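Local atomic coordinates of DUF4785 domain-containing protein (Legionella pneumophila subsp. pneumophila, PDB entry 4KH9), a protein that is of unknown function but binds calcium ions and is built of three domains, the second and third belonging to the E-set clan of beta-sandwiches. Residues Gln7-Tyr12 with Ile265-Ser269; Tyr175-Ala181 with Glu222-Asp228. All blocks are in the same frame, centred on the assembly; numbering follows the deposited sequence.

Contact 1: Gln7-Tyr12 with Ile265-Ser269; sequences QPTKAY and IPSAS
Ser269 OG is gripped twice by Gln7: it donates to the backbone Gln7 O at 2.8 Å and accepts from the side-chain Gln7 NE2 at 2.9 Å. The contact lays the extended N-terminal loop 7-12 over an inverse gamma turn centred on Pro266, between strand 251-264 of the central domain's sheet and strand 268-278 of the next. The extended Gln7 chain, CG anti to the backbone N (chi1 177°), runs alongside Ser269 OG and the Pro266 ring and sets its amide N against the hydroxyl and Pro266 CB. The hydroxyl lies 32° out of the amide plane, and the N-H bond toward it is bent; Gln7 NE2 is also hydrogen-bonded to Val360 O.

In the middle of the loop, Lys10 N donates to Pro266 O at 2.8 Å from above the carbonyl plane, while the CA-H of Thr9 approaches the same oxygen. A CA-H contact in the reverse sense, from Ser267 CA to Lys10 O at 3.3 Å, adds to this backbone pairing. The aliphatic base of Lys10 packs by CB on the Pro266 ring and by CG on Ile265 CG2, and NZ runs on to a salt bridge with Glu230. Thr9 CG2 rests 3.5 Å from Ser269 OG.

At the far end, Ile265 CD1 meets Tyr12 CB. Asp353 OD2 is hydrogen-bonded to both Tyr12 OH and Ser267 OG, which ties the ring to the turn it borders. Ser267 CB abuts the edge of that ring, near its plane, 3.5 Å from Tyr12 CE1.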
loop_
_atom_site.group_PDB
_atom_site.type_symbol
_atom_site.label_atom_id
_atom_site.label_comp_id
_atom_site.label_asym_id
_atom_site.label_seq_id
_atom_site.Cartn_x
_atom_site.Cartn_y
_atom_site.Cartn_z
ATOM N N GLN A 7 11.289 -19.969 12.351
ATOM C CA GLN A 7 10.214 -19.528 11.463
ATOM C C GLN A 7 9.798 -20.715 10.596
ATOM O O GLN A 7 10.567 -21.124 9.728
ATOM C CB GLN A 7 10.644 -18.306 10.607
ATOM C CG GLN A 7 9.596 -17.821 9.579
ATOM C CD GLN A 7 10.133 -16.748 8.632
ATOM O OE1 GLN A 7 10.091 -15.545 8.931
ATOM N NE2 GLN A 7 10.661 -17.149 7.465
ATOM N N PRO A 8 8.615 -21.323 10.834
ATOM C CA PRO A 8 8.162 -22.420 9.959
ATOM C C PRO A 8 8.063 -21.964 8.505
ATOM O O PRO A 8 7.578 -20.872 8.249
ATOM C CB PRO A 8 6.776 -22.767 10.524
ATOM C CG PRO A 8 6.794 -22.246 11.914
ATOM C CD PRO A 8 7.586 -20.992 11.839
ATOM N N THR A 9 8.563 -22.762 7.564
ATOM C CA THR A 9 8.518 -22.365 6.161
ATOM C C THR A 9 7.167 -22.760 5.529
ATOM O O THR A 9 6.471 -23.657 6.005
ATOM C CB THR A 9 9.698 -22.924 5.347
ATOM O OG1 THR A 9 9.596 -24.329 5.259
ATOM C CG2 THR A 9 11.055 -22.515 5.887
ATOM N N LYS A 10 6.822 -22.091 4.435
ATOM C CA LYS A 10 5.591 -22.310 3.694
ATOM C C LYS A 10 5.924 -22.329 2.197
ATOM O O LYS A 10 6.635 -21.453 1.705
ATOM C CB LYS A 10 4.564 -21.201 4.067
ATOM C CG LYS A 10 3.268 -21.178 3.252
ATOM C CD LYS A 10 2.267 -22.243 3.614
ATOM C CE LYS A 10 0.991 -21.954 2.874
ATOM N NZ LYS A 10 0.077 -23.111 2.869
ATOM N N ALA A 11 5.458 -23.353 1.492
ATOM C CA ALA A 11 5.685 -23.451 0.049
ATOM C C ALA A 11 4.658 -22.604 -0.711
ATOM O O ALA A 11 3.575 -22.327 -0.188
ATOM C CB ALA A 11 5.611 -24.908 -0.402
ATOM N N TYR A 12 5.014 -22.172 -1.932
ATOM C CA TYR A 12 4.116 -21.440 -2.817
ATOM C C TYR A 12 4.350 -21.920 -4.259
ATOM O O TYR A 12 5.416 -22.452 -4.578
ATOM C CB TYR A 12 4.261 -19.914 -2.677
ATOM C CG TYR A 12 5.552 -19.326 -3.202
ATOM C CD1 TYR A 12 6.713 -19.354 -2.437
ATOM C CD2 TYR A 12 5.595 -18.669 -4.433
ATOM C CE1 TYR A 12 7.904 -18.802 -2.908
ATOM C CE2 TYR A 12 6.773 -18.077 -4.896
ATOM C CZ TYR A 12 7.927 -18.147 -4.128
ATOM O OH TYR A 12 9.109 -17.594 -4.571
ATOM N N ILE A 265 5.393 -14.845 1.598
ATOM C CA ILE A 265 5.267 -16.232 2.022
ATOM C C ILE A 265 6.640 -16.639 2.611
ATOM O O ILE A 265 7.657 -16.368 1.972
ATOM C CB ILE A 265 4.812 -17.114 0.843
ATOM C CG1 ILE A 265 3.363 -16.753 0.423
ATOM C CG2 ILE A 265 4.922 -18.607 1.163
ATOM C CD1 ILE A 265 3.203 -16.708 -1.035
ATOM N N PRO A 266 6.707 -17.222 3.821
ATOM C CA PRO A 266 8.027 -17.581 4.394
ATOM C C PRO A 266 8.591 -18.824 3.693
ATOM O O PRO A 266 8.636 -19.911 4.267
ATOM C CB PRO A 266 7.696 -17.825 5.870
ATOM C CG PRO A 266 6.266 -18.279 5.883
ATOM C CD PRO A 266 5.594 -17.562 4.746
ATOM N N SER A 267 8.996 -18.654 2.418
ATOM C CA SER A 267 9.484 -19.709 1.501
ATOM C C SER A 267 10.807 -20.326 1.947
ATOM O O SER A 267 11.177 -21.391 1.454
ATOM C CB SER A 267 9.649 -19.137 0.105
ATOM O OG SER A 267 10.315 -17.881 0.134
ATOM N N ALA A 268 11.534 -19.646 2.850
ATOM C CA ALA A 268 12.812 -20.120 3.388
ATOM C C ALA A 268 13.129 -19.401 4.687
ATOM O O ALA A 268 12.682 -18.263 4.896
ATOM C CB ALA A 268 13.936 -19.916 2.377
ATOM N N SER A 269 13.863 -20.080 5.579
ATOM C CA SER A 269 14.233 -19.518 6.865
ATOM C C SER A 269 15.678 -19.803 7.221
ATOM O O SER A 269 16.203 -20.847 6.860
ATOM C CB SER A 269 13.332 -20.079 7.965
ATOM O OG SER A 269 11.987 -19.675 7.771
#

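Contact 2: Tyr175-Ala181 with Glu222-Asp228; sequences YGDKLKA and EGTATLD
Two neighbouring antiparallel strands of the central domain, 178-186 and 220-226, pair here inside the large sheet, and further hydrogen bonds continue toward Tyr175 and Asp228. The axes of the short parts 178-181 and 222-226 pass 4.6 Å apart, with N-to-C directions 164° from each other. Leu179 with Ala225 and Ala181 with Gly223 form hydrogen-bonded pairs, each with two N-H to O bonds; the shorter in the second pair joins Ala181 N to Gly223 O at 2.7 Å. The non-hydrogen-bonded pair Lys180 with Thr224 lies between them and Lys178 with Thr226 beside Leu179-Ala225; here CA-H groups approach carbonyl oxygens.

Next along, Leu227 N donates to Asp177 O at 2.8 Å, and Gly176 N donates to Leu227 O at 2.7 Å. Gly176 has a positive phi of 90°, at which a CB would press against the preceding carbonyl oxygen. With CG anti to the backbone N (chi1 -180°), the Tyr175 ring swings over to Asp228, whose O lies at the ring edge near its plane, 3.4 Å from CE1.

Lys178, Lys180, Thr224 and Thr226 occupy one face of the sheet. There the extended Lys180 chain carries NZ to 3.2 Å from Glu222 OE2, a salt bridge across the strands. On the face of Leu179, Ala181 and Ala225 the side chains are apolar; Leu227, next along, brings CD1 to 4.0 Å from Leu179 CB. Both leucines pack on Phe261 and Leu201, while Ala225 touches Ile209, Leu211 and Leu201. One polar face and one apolar face turned toward strands 196-202 and 251-264 is the pattern of a beta-sandwich, consistent with the E-set assignment of this domain.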
loop_
_atom_site.group_PDB
_atom_site.type_symbol
_atom_site.label_atom_id
_atom_site.label_comp_id
_atom_site.label_asym_id
_atom_site.label_seq_id
_atom_site.Cartn_x
_atom_site.Cartn_y
_atom_site.Cartn_z
ATOM N N TYR A 175 2.653 -14.807 5.818
ATOM C CA TYR A 175 1.597 -15.800 5.880
ATOM C C TYR A 175 1.251 -16.152 7.344
ATOM O O TYR A 175 2.127 -16.506 8.111
ATOM C CB TYR A 175 2.001 -17.066 5.091
ATOM C CG TYR A 175 0.934 -18.135 5.119
ATOM C CD1 TYR A 175 -0.122 -18.116 4.212
ATOM C CD2 TYR A 175 0.956 -19.144 6.077
ATOM C CE1 TYR A 175 -1.139 -19.067 4.268
ATOM C CE2 TYR A 175 -0.055 -20.101 6.139
ATOM C CZ TYR A 175 -1.103 -20.057 5.234
ATOM O OH TYR A 175 -2.103 -21.002 5.285
ATOM N N GLY A 176 -0.025 -16.018 7.688
ATOM C CA GLY A 176 -0.515 -16.330 9.014
ATOM C C GLY A 176 -0.485 -15.186 9.986
ATOM O O GLY A 176 -0.977 -15.340 11.097
ATOM N N ASP A 177 0.094 -14.030 9.608
ATOM C CA ASP A 177 0.073 -12.904 10.534
ATOM C C ASP A 177 -1.322 -12.305 10.653
ATOM O O ASP A 177 -2.089 -12.315 9.685
ATOM C CB ASP A 177 1.035 -11.799 10.082
ATOM C CG ASP A 177 2.515 -12.103 10.263
ATOM O OD1 ASP A 177 2.838 -13.124 10.906
ATOM O OD2 ASP A 177 3.345 -11.317 9.759
ATOM N N LYS A 178 -1.615 -11.734 11.804
ATOM C CA LYS A 178 -2.828 -10.971 12.017
ATOM C C LYS A 178 -2.506 -9.505 11.764
ATOM O O LYS A 178 -1.572 -8.952 12.366
ATOM C CB LYS A 178 -3.393 -11.188 13.418
ATOM C CG LYS A 178 -4.740 -10.451 13.644
ATOM C CD LYS A 178 -5.692 -11.225 14.573
ATOM C CE LYS A 178 -5.180 -11.324 15.998
ATOM N NZ LYS A 178 -6.168 -11.945 16.915
ATOM N N LEU A 179 -3.244 -8.894 10.852
ATOM C CA LEU A 179 -3.107 -7.478 10.550
ATOM C C LEU A 179 -4.072 -6.703 11.440
ATOM O O LEU A 179 -5.221 -7.112 11.567
ATOM C CB LEU A 179 -3.406 -7.218 9.053
ATOM C CG LEU A 179 -3.304 -5.755 8.561
ATOM C CD1 LEU A 179 -2.900 -5.715 7.130
ATOM C CD2 LEU A 179 -4.642 -5.050 8.669
ATOM N N LYS A 180 -3.627 -5.581 12.002
ATOM C CA LYS A 180 -4.488 -4.685 12.755
ATOM C C LYS A 180 -4.449 -3.292 12.085
ATOM O O LYS A 180 -3.374 -2.769 11.807
ATOM C CB LYS A 180 -4.086 -4.629 14.222
ATOM C CG LYS A 180 -5.046 -3.846 15.101
ATOM C CD LYS A 180 -4.442 -3.725 16.503
ATOM C CE LYS A 180 -5.313 -2.922 17.421
ATOM N NZ LYS A 180 -4.624 -2.606 18.705
ATOM N N ALA A 181 -5.624 -2.726 11.772
ATOM C CA ALA A 181 -5.727 -1.401 11.176
ATOM C C ALA A 181 -6.450 -0.447 12.114
ATOM O O ALA A 181 -7.274 -0.875 12.929
ATOM C CB ALA A 181 -6.461 -1.473 9.847
ATOM N N GLU A 222 -11.110 -0.013 14.909
ATOM C CA GLU A 222 -9.992 -0.931 14.715
ATOM C C GLU A 222 -10.467 -2.078 13.861
ATOM O O GLU A 222 -11.612 -2.493 13.984
ATOM C CB GLU A 222 -9.430 -1.427 16.050
ATOM C CG GLU A 222 -8.664 -0.363 16.818
ATOM C CD GLU A 222 -8.171 -0.808 18.181
ATOM O OE1 GLU A 222 -8.977 -1.390 18.945
ATOM O OE2 GLU A 222 -6.999 -0.513 18.509
ATOM N N GLY A 223 -9.608 -2.571 12.984
ATOM C CA GLY A 223 -9.957 -3.690 12.127
ATOM C C GLY A 223 -8.890 -4.764 12.161
ATOM O O GLY A 223 -7.708 -4.446 12.222
ATOM N N THR A 224 -9.289 -6.039 12.150
ATOM C CA THR A 224 -8.335 -7.142 12.088
ATOM C C THR A 224 -8.719 -8.121 10.996
ATOM O O THR A 224 -9.895 -8.228 10.644
ATOM C CB THR A 224 -8.182 -7.912 13.426
ATOM O OG1 THR A 224 -9.395 -8.595 13.737
ATOM C CG2 THR A 224 -7.742 -7.040 14.577
ATOM N N ALA A 225 -7.718 -8.863 10.507
ATOM C CA ALA A 225 -7.826 -9.971 9.571
ATOM C C ALA A 225 -6.550 -10.786 9.614
ATOM O O ALA A 225 -5.485 -10.242 9.911
ATOM C CB ALA A 225 -8.077 -9.453 8.152
ATOM N N THR A 226 -6.643 -12.063 9.258
ATOM C CA THR A 226 -5.517 -12.984 9.119
ATOM C C THR A 226 -5.090 -12.939 7.683
ATOM O O THR A 226 -5.936 -13.067 6.787
ATOM C CB THR A 226 -5.913 -14.424 9.571
ATOM O OG1 THR A 226 -6.241 -14.346 10.938
ATOM C CG2 THR A 226 -4.778 -15.451 9.393
ATOM N N LEU A 227 -3.788 -12.801 7.449
ATOM C CA LEU A 227 -3.282 -12.764 6.083
ATOM C C LEU A 227 -2.869 -14.168 5.727
ATOM O O LEU A 227 -1.938 -14.726 6.316
ATOM C CB LEU A 227 -2.135 -11.748 5.946
ATOM C CG LEU A 227 -2.535 -10.283 6.128
ATOM C CD1 LEU A 227 -1.348 -9.468 6.526
ATOM C CD2 LEU A 227 -3.151 -9.686 4.857
ATOM N N ASP A 228 -3.650 -14.798 4.855
ATOM C CA ASP A 228 -3.392 -16.192 4.570
ATOM C C ASP A 228 -3.432 -16.469 3.074
ATOM O O ASP A 228 -3.696 -17.603 2.667
ATOM C CB ASP A 228 -4.385 -17.089 5.341
ATOM C CG ASP A 228 -5.862 -16.850 5.089
ATOM O OD1 ASP A 228 -6.196 -16.008 4.211
ATOM O OD2 ASP A 228 -6.690 -17.500 5.770
#

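Overall arrangement
The two contacts have centres 18 Å apart yet meet directly: Tyr175 CB of contact 2 lies 3.6 Å from Pro266 CD of contact 1, and the Tyr175 ring also packs against the Lys10 side chain. Along the chain, both segments of contact 2 fall between 7-12 and 265-269. Contact 2 belongs to the sheet of the central domain, whose strand 251-264 runs straight into the turn of contact 1 before strand 268-278, which pairs with strand 2-3 in the neighbouring sheet. The N-terminal loop 7-12 thus lies against the link between these two sheets, and Tyr175, in the loop leading into strand 178-186, touches both segments of contact 1.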